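Polyketide synthase type I (Bacillus amyloliquefaciens, PDB 5KKU) probably dehydrates carrier-bound polyketide intermediates through its N-terminal dehydratase domain, the part crystallised here, within the difficidin assembly line. Local coordinates at residues R53-Q64 with D107-Q117. Numbering follows the deposited sequence.
Sequences RPIELRQIIFKQ and DENMECQLYLQ
Glu56 and Arg58 exchange paired backbone hydrogen bonds with Tyr115 and Gln113, and Ile61 does the same with Glu111, so residues 55-62 run antiparallel to 107-116. The axes of 55-58 and of 60-62 each come within 4.7 Å of that of 107-116, ordinary strand spacing. Between Arg58 and Ile61 the register slips by one residue; Gln59 and Ile60 both face Ile224 in a G1 beta bulge. Gln117 N to Pro54 O and Lys63 N to Asn109 O extend the ladder at its two ends.

On the face bearing Glu56, Arg58 and Tyr115, the guanidinium lies flat over the tyrosine ring, planes 17° apart; Arg58 CZ sits 3.7 Å from the Tyr115 centroid, a cation-pi stack. Extended from CG to NE, Arg58 also grips Glu56 side-on: NE (2.9 Å) and NH2 (2.8 Å) both reach OE2 of Glu56 within the guanidinium plane, fixing the group's rotation. Glu56 OE1 pairs with Arg226. Further along, Lys63 NZ meets the anti lone pair of Glu111 OE1 at 2.9 Å and, weakly, Glu108 OE1.

The other face is apolar: Leu114 CD2 packs 3.6 Å from Ile55 CB, and Met110 lies alongside Phe62 in an oblique Met-aromatic contact.

Leu57, Met110 and Cys112 rest on helix 37-49, the helix wrapped by the N-terminal hotdog sheet, while strands 219-229 and 86-97 continue the pairing outward from 55-62 and 107-116 respectively.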
ATOM      1  N   ARG A  53     -20.245   5.037  -5.571  1.00 55.19           N
ATOM      2  CA  ARG A  53     -20.649   5.964  -4.540  1.00 51.72           C
ATOM      3  C   ARG A  53     -19.273   6.066  -3.950  1.00 51.97           C
ATOM      4  O   ARG A  53     -18.638   5.050  -3.819  1.00 53.98           O
ATOM      5  CB  ARG A  53     -21.656   5.535  -3.517  1.00 42.57           C
ATOM      6  CG  ARG A  53     -23.032   5.554  -4.085  1.00 48.51           C
ATOM      7  CD  ARG A  53     -24.114   5.171  -3.115  1.00 52.08           C
ATOM      8  NE  ARG A  53     -24.460   3.798  -3.402  1.00 59.64           N
ATOM      9  CZ  ARG A  53     -25.130   2.999  -2.593  1.00 59.37           C
ATOM     10  NH1 ARG A  53     -25.579   3.432  -1.440  1.00 50.33           N
ATOM     11  NH2 ARG A  53     -25.326   1.761  -2.955  1.00 56.55           N
ATOM     12  N   PRO A  54     -18.769   7.248  -3.626  1.00 41.24           N
ATOM     13  CA  PRO A  54     -17.404   7.228  -3.093  1.00 45.89           C
ATOM     14  C   PRO A  54     -17.307   6.555  -1.737  1.00 36.69           C
ATOM     15  O   PRO A  54     -18.161   6.796  -0.971  1.00 42.17           O
ATOM     16  CB  PRO A  54     -17.049   8.706  -3.012  1.00 43.23           C
ATOM     17  CG  PRO A  54     -18.299   9.361  -2.716  1.00 39.75           C
ATOM     18  CD  PRO A  54     -19.163   8.733  -3.709  1.00 38.58           C
ATOM     19  N   ILE A  55     -16.295   5.731  -1.492  1.00 36.77           N
ATOM     20  CA  ILE A  55     -16.179   5.055  -0.206  1.00 28.16           C
ATOM     21  C   ILE A  55     -14.755   5.060   0.332  1.00 32.56           C
ATOM     22  O   ILE A  55     -13.795   5.267  -0.411  1.00 34.54           O
ATOM     23  CB  ILE A  55     -16.673   3.598  -0.293  1.00 36.30           C
ATOM     24  CG1 ILE A  55     -15.751   2.774  -1.193  1.00 32.38           C
ATOM     25  CG2 ILE A  55     -18.106   3.551  -0.803  1.00 32.00           C
ATOM     26  CD1 ILE A  55     -14.462   2.352  -0.523  1.00 25.54           C
ATOM     27  N   GLU A  56     -14.631   4.831   1.635  1.00 30.86           N
ATOM     28  CA  GLU A  56     -13.335   4.801   2.292  1.00 26.70           C
ATOM     29  C   GLU A  56     -13.164   3.500   3.066  1.00 31.14           C
ATOM     30  O   GLU A  56     -14.069   2.666   3.105  1.00 27.60           O
ATOM     31  CB  GLU A  56     -13.181   5.998   3.233  1.00 27.67           C
ATOM     32  CG  GLU A  56     -14.087   5.948   4.453  1.00 32.14           C
ATOM     33  CD  GLU A  56     -14.128   7.265   5.202  1.00 37.70           C
ATOM     34  OE1 GLU A  56     -13.917   8.320   4.566  1.00 41.45           O
ATOM     35  OE2 GLU A  56     -14.371   7.246   6.428  1.00 40.91           O
ATOM     36  N   LEU A  57     -11.999   3.334   3.680  1.00 27.97           N
ATOM     37  CA  LEU A  57     -11.708   2.164   4.438  1.00 21.09           C
ATOM     38  C   LEU A  57     -11.211   2.457   5.833  1.00 23.64           C
ATOM     39  O   LEU A  57     -10.504   3.381   6.046  1.00 28.41           O
ATOM     40  CB  LEU A  57     -10.741   1.274   3.689  1.00 17.94           C
ATOM     41  CG  LEU A  57     -10.982   1.043   2.232  1.00 20.12           C
ATOM     42  CD1 LEU A  57      -9.782   0.470   1.559  1.00 22.37           C
ATOM     43  CD2 LEU A  57     -12.174   0.163   1.975  1.00 23.74           C
ATOM     44  N   ARG A  58     -11.591   1.655   6.788  1.00 19.29           N
ATOM     45  CA  ARG A  58     -11.158   1.827   8.144  1.00 23.46           C
ATOM     46  C   ARG A  58     -10.739   0.514   8.784  1.00 22.87           C
ATOM     47  O   ARG A  58     -11.154  -0.505   8.373  1.00 27.15           O
ATOM     48  CB  ARG A  58     -12.237   2.486   8.968  1.00 24.46           C
ATOM     49  CG  ARG A  58     -12.840   3.699   8.329  1.00 26.34           C
ATOM     50  CD  ARG A  58     -13.748   4.390   9.302  1.00 23.30           C
ATOM     51  NE  ARG A  58     -14.453   5.497   8.711  1.00 34.02           N
ATOM     52  CZ  ARG A  58     -15.596   5.964   9.171  1.00 37.32           C
ATOM     53  NH1 ARG A  58     -16.149   5.422  10.218  1.00 27.61           N
ATOM     54  NH2 ARG A  58     -16.177   6.978   8.574  1.00 38.00           N
ATOM     55  N   GLN A  59      -9.977   0.575   9.843  1.00 24.73           N
ATOM     56  CA  GLN A  59      -9.515  -0.583  10.570  1.00 22.29           C
ATOM     57  C   GLN A  59      -9.006  -1.681   9.674  1.00 24.90           C
ATOM     58  O   GLN A  59      -9.322  -2.805   9.829  1.00 28.50           O
ATOM     59  CB  GLN A  59     -10.573  -1.109  11.518  1.00 26.58           C
ATOM     60  CG  GLN A  59     -11.208  -0.069  12.404  1.00 27.25           C
ATOM     61  CD  GLN A  59     -10.222   0.714  13.221  1.00 32.94           C
ATOM     62  OE1 GLN A  59      -9.513   0.163  14.018  1.00 35.11           O
ATOM     63  NE2 GLN A  59     -10.176   2.004  13.018  1.00 33.59           N
ATOM     64  N   ILE A  60      -8.139  -1.348   8.749  1.00 23.69           N
ATOM     65  CA  ILE A  60      -7.513  -2.308   7.878  1.00 21.86           C
ATOM     66  C   ILE A  60      -6.492  -3.162   8.585  1.00 22.29           C
ATOM     67  O   ILE A  60      -5.716  -2.688   9.337  1.00 21.42           O
ATOM     68  CB  ILE A  60      -6.841  -1.596   6.727  1.00 18.87           C
ATOM     69  CG1 ILE A  60      -7.850  -0.744   6.012  1.00 22.10           C
ATOM     70  CG2 ILE A  60      -6.194  -2.571   5.783  1.00 22.31           C
ATOM     71  CD1 ILE A  60      -7.279   0.101   4.935  1.00 24.44           C
ATOM     72  N   ILE A  61      -6.494  -4.435   8.320  1.00 20.70           N
ATOM     73  CA  ILE A  61      -5.489  -5.310   8.848  1.00 27.95           C
ATOM     74  C   ILE A  61      -4.907  -6.149   7.749  1.00 23.66           C
ATOM     75  O   ILE A  61      -5.612  -6.822   7.110  1.00 24.38           O
ATOM     76  CB  ILE A  61      -6.043  -6.256   9.903  1.00 27.39           C
ATOM     77  CG1 ILE A  61      -6.773  -5.514  10.977  1.00 30.19           C
ATOM     78  CG2 ILE A  61      -4.940  -7.076  10.517  1.00 26.67           C
ATOM     79  CD1 ILE A  61      -7.544  -6.398  11.924  1.00 29.79           C
ATOM     80  N   PHE A  62      -3.613  -6.105   7.579  1.00 25.89           N
ATOM     81  CA  PHE A  62      -2.948  -6.881   6.586  1.00 21.54           C
ATOM     82  C   PHE A  62      -2.454  -8.171   7.199  1.00 29.42           C
ATOM     83  O   PHE A  62      -1.755  -8.180   8.168  1.00 26.96           O
ATOM     84  CB  PHE A  62      -1.784  -6.117   5.966  1.00 26.27           C
ATOM     85  CG  PHE A  62      -2.157  -4.844   5.284  1.00 20.69           C
ATOM     86  CD1 PHE A  62      -2.908  -4.843   4.164  1.00 24.86           C
ATOM     87  CD2 PHE A  62      -1.683  -3.674   5.729  1.00 21.21           C
ATOM     88  CE1 PHE A  62      -3.226  -3.687   3.534  1.00 23.75           C
ATOM     89  CE2 PHE A  62      -1.995  -2.519   5.109  1.00 23.49           C
ATOM     90  CZ  PHE A  62      -2.771  -2.523   4.011  1.00 21.01           C
ATOM     91  N   LYS A  63      -2.854  -9.276   6.626  1.00 28.68           N
ATOM     92  CA  LYS A  63      -2.560 -10.565   7.191  1.00 29.26           C
ATOM     93  C   LYS A  63      -1.938 -11.868   6.733  1.00 33.65           C
ATOM     94  O   LYS A  63      -1.378 -12.572   7.523  1.00 55.69           O
ATOM     95  CB  LYS A  63      -3.819 -11.363   7.396  1.00 28.92           C
ATOM     96  CG  LYS A  63      -4.880 -10.608   8.164  1.00 30.41           C
ATOM     97  CD  LYS A  63      -6.000 -11.475   8.690  1.00 28.03           C
ATOM     98  CE  LYS A  63      -7.210 -10.659   9.027  1.00 32.79           C
ATOM     99  NZ  LYS A  63      -8.480 -11.389   9.158  1.00 32.90           N
ATOM    100  N   GLN A  64      -1.815 -12.156   5.536  1.00 29.38           N
ATOM    101  CA  GLN A  64      -0.972 -13.196   5.019  1.00 27.99           C
ATOM    102  C   GLN A  64      -0.568 -12.587   3.656  1.00 26.28           C
ATOM    103  O   GLN A  64      -1.385 -12.079   2.990  1.00 22.25           O
ATOM    104  CB  GLN A  64      -1.568 -14.574   4.941  1.00 25.27           C
ATOM    105  CG  GLN A  64      -0.592 -15.683   4.891  1.00 31.20           C
ATOM    106  CD  GLN A  64       0.073 -15.997   6.197  1.00 32.02           C
ATOM    107  OE1 GLN A  64       0.791 -15.211   6.699  1.00 33.10           O
ATOM    108  NE2 GLN A  64      -0.145 -17.162   6.707  1.00 30.07           N
ATOM    109  N   ASP A 107      -5.900 -18.803   2.736  1.00 24.90           N
ATOM    110  CA  ASP A 107      -5.225 -17.871   3.586  1.00 28.98           C
ATOM    111  C   ASP A 107      -6.019 -16.616   3.764  1.00 25.59           C
ATOM    112  O   ASP A 107      -6.620 -16.148   2.862  1.00 31.13           O
ATOM    113  CB  ASP A 107      -3.857 -17.522   3.032  1.00 23.83           C
ATOM    114  CG  ASP A 107      -2.878 -18.619   3.191  1.00 30.87           C
ATOM    115  OD1 ASP A 107      -2.762 -19.205   4.253  1.00 33.90           O
ATOM    116  OD2 ASP A 107      -2.199 -18.895   2.234  1.00 31.56           O
ATOM    117  N   GLU A 108      -6.017 -16.067   4.945  1.00 27.05           N
ATOM    118  CA  GLU A 108      -6.616 -14.770   5.109  1.00 24.72           C
ATOM    119  C   GLU A 108      -5.582 -13.699   4.813  1.00 28.47           C
ATOM    120  O   GLU A 108      -4.490 -13.722   5.308  1.00 25.71           O
ATOM    121  CB  GLU A 108      -7.195 -14.624   6.472  1.00 22.72           C
ATOM    122  CG  GLU A 108      -8.129 -15.726   6.830  1.00 33.10           C
ATOM    123  CD  GLU A 108      -8.833 -15.520   8.128  1.00 34.90           C
ATOM    124  OE1 GLU A 108      -8.338 -14.834   9.004  1.00 35.82           O
ATOM    125  OE2 GLU A 108      -9.908 -16.072   8.265  1.00 41.64           O
ATOM    126  N   ASN A 109      -5.940 -12.778   3.958  1.00 26.21           N
ATOM    127  CA  ASN A 109      -5.020 -11.778   3.496  1.00 23.02           C
ATOM    128  C   ASN A 109      -5.256 -10.403   4.045  1.00 22.77           C
ATOM    129  O   ASN A 109      -4.358  -9.712   4.314  1.00 25.63           O
ATOM    130  CB  ASN A 109      -4.944 -11.784   1.977  1.00 21.60           C
ATOM    131  CG  ASN A 109      -4.528 -13.123   1.421  1.00 24.50           C
ATOM    132  OD1 ASN A 109      -5.241 -13.740   0.690  1.00 19.08           O
ATOM    133  ND2 ASN A 109      -3.387 -13.561   1.798  1.00 21.99           N
ATOM    134  N   MET A 110      -6.502 -10.074   4.282  1.00 25.28           N
ATOM    135  CA  MET A 110      -6.861  -8.771   4.738  1.00 27.43           C
ATOM    136  C   MET A 110      -8.303  -8.604   5.165  1.00 28.13           C
ATOM    137  O   MET A 110      -9.173  -9.239   4.643  1.00 25.16           O
ATOM    138  CB  MET A 110      -6.529  -7.776   3.670  1.00 27.53           C
ATOM    139  CG  MET A 110      -6.718  -6.364   4.080  1.00 31.10           C
ATOM    140  SD  MET A 110      -6.973  -5.317   2.695  1.00 46.47           S
ATOM    141  CE  MET A 110      -8.690  -4.915   2.905  1.00 33.73           C
ATOM    142  N   GLU A 111      -8.529  -7.720   6.122  1.00 28.55           N
ATOM    143  CA  GLU A 111      -9.846  -7.315   6.545  1.00 31.35           C
ATOM    144  C   GLU A 111      -9.958  -5.832   6.773  1.00 28.38           C
ATOM    145  O   GLU A 111      -9.037  -5.208   7.088  1.00 28.80           O
ATOM    146  CB  GLU A 111     -10.280  -8.065   7.780  1.00 29.75           C
ATOM    147  CG  GLU A 111      -9.639  -7.603   9.054  1.00 36.20           C
ATOM    148  CD  GLU A 111     -10.253  -8.219  10.276  1.00 41.63           C
ATOM    149  OE1 GLU A 111      -9.985  -9.388  10.521  1.00 38.83           O
ATOM    150  OE2 GLU A 111     -10.976  -7.520  10.985  1.00 40.11           O
ATOM    151  N   CYS A 112     -11.104  -5.263   6.534  1.00 28.10           N
ATOM    152  CA  CYS A 112     -11.340  -3.874   6.857  1.00 29.44           C
ATOM    153  C   CYS A 112     -12.827  -3.577   6.975  1.00 28.16           C
ATOM    154  O   CYS A 112     -13.621  -4.424   6.739  1.00 30.36           O
ATOM    155  CB  CYS A 112     -10.707  -2.955   5.828  1.00 22.21           C
ATOM    156  SG  CYS A 112     -11.398  -3.023   4.191  1.00 31.22           S
ATOM    157  N   GLN A 113     -13.197  -2.348   7.249  1.00 26.83           N
ATOM    158  CA  GLN A 113     -14.572  -1.929   7.270  1.00 28.11           C
ATOM    159  C   GLN A 113     -14.799  -0.854   6.254  1.00 25.10           C
ATOM    160  O   GLN A 113     -14.158   0.144   6.254  1.00 26.70           O
ATOM    161  CB  GLN A 113     -14.947  -1.415   8.621  1.00 27.92           C
ATOM    162  CG  GLN A 113     -14.784  -2.399   9.707  1.00 31.89           C
ATOM    163  CD  GLN A 113     -15.955  -3.350   9.801  1.00 42.20           C
ATOM    164  OE1 GLN A 113     -17.080  -3.054   9.407  1.00 41.72           O
ATOM    165  NE2 GLN A 113     -15.681  -4.502  10.314  1.00 41.23           N
ATOM    166  N   LEU A 114     -15.707  -1.083   5.350  1.00 23.60           N
ATOM    167  CA  LEU A 114     -15.951  -0.143   4.284  1.00 29.79           C
ATOM    168  C   LEU A 114     -17.133   0.790   4.539  1.00 31.70           C
ATOM    169  O   LEU A 114     -18.216   0.368   4.691  1.00 33.67           O
ATOM    170  CB  LEU A 114     -16.123  -0.893   2.996  1.00 28.18           C
ATOM    171  CG  LEU A 114     -16.157  -0.147   1.692  1.00 33.96           C
ATOM    172  CD1 LEU A 114     -15.721  -1.137   0.663  1.00 29.40           C
ATOM    173  CD2 LEU A 114     -17.504   0.439   1.315  1.00 32.18           C
ATOM    174  N   TYR A 115     -16.905   2.083   4.584  1.00 30.65           N
ATOM    175  CA  TYR A 115     -17.956   3.057   4.791  1.00 26.66           C
ATOM    176  C   TYR A 115     -18.206   3.910   3.582  1.00 35.59           C
ATOM    177  O   TYR A 115     -17.373   4.076   2.762  1.00 42.97           O
ATOM    178  CB  TYR A 115     -17.587   4.000   5.895  1.00 27.00           C
ATOM    179  CG  TYR A 115     -17.529   3.395   7.229  1.00 31.07           C
ATOM    180  CD1 TYR A 115     -16.521   2.545   7.561  1.00 30.41           C
ATOM    181  CD2 TYR A 115     -18.478   3.668   8.161  1.00 35.86           C
ATOM    182  CE1 TYR A 115     -16.466   1.981   8.785  1.00 29.66           C
ATOM    183  CE2 TYR A 115     -18.435   3.108   9.401  1.00 32.40           C
ATOM    184  CZ  TYR A 115     -17.422   2.264   9.699  1.00 32.03           C
ATOM    185  OH  TYR A 115     -17.360   1.692  10.912  1.00 33.60           O
ATOM    186  N   LEU A 116     -19.366   4.497   3.530  1.00 35.95           N
ATOM    187  CA  LEU A 116     -19.613   5.398   2.464  1.00 43.12           C
ATOM    188  C   LEU A 116     -18.913   6.703   2.832  1.00 39.79           C
ATOM    189  O   LEU A 116     -18.914   7.104   3.942  1.00 37.20           O
ATOM    190  CB  LEU A 116     -21.095   5.575   2.266  1.00 34.68           C
ATOM    191  CG  LEU A 116     -21.788   4.325   1.742  1.00 40.84           C
ATOM    192  CD1 LEU A 116     -23.185   4.215   2.286  1.00 43.89           C
ATOM    193  CD2 LEU A 116     -21.855   4.273   0.244  1.00 39.11           C
ATOM    194  N   GLN A 117     -18.288   7.335   1.868  1.00 44.71           N
ATOM    195  CA  GLN A 117     -17.611   8.596   2.109  1.00 45.97           C
ATOM    196  C   GLN A 117     -18.608   9.690   1.806  1.00 55.29           C
ATOM    197  O   GLN A 117     -19.311   9.655   0.831  1.00 53.89           O
ATOM    198  CB  GLN A 117     -16.371   8.659   1.270  1.00 39.48           C
ATOM    199  CG  GLN A 117     -15.665   9.968   1.257  1.00 54.29           C
ATOM    200  CD  GLN A 117     -15.005  10.212  -0.078  1.00 54.19           C
ATOM    201  OE1 GLN A 117     -14.472   9.293  -0.733  1.00 43.97           O
ATOM    202  NE2 GLN A 117     -15.082  11.456  -0.518  1.00 59.46           N
TER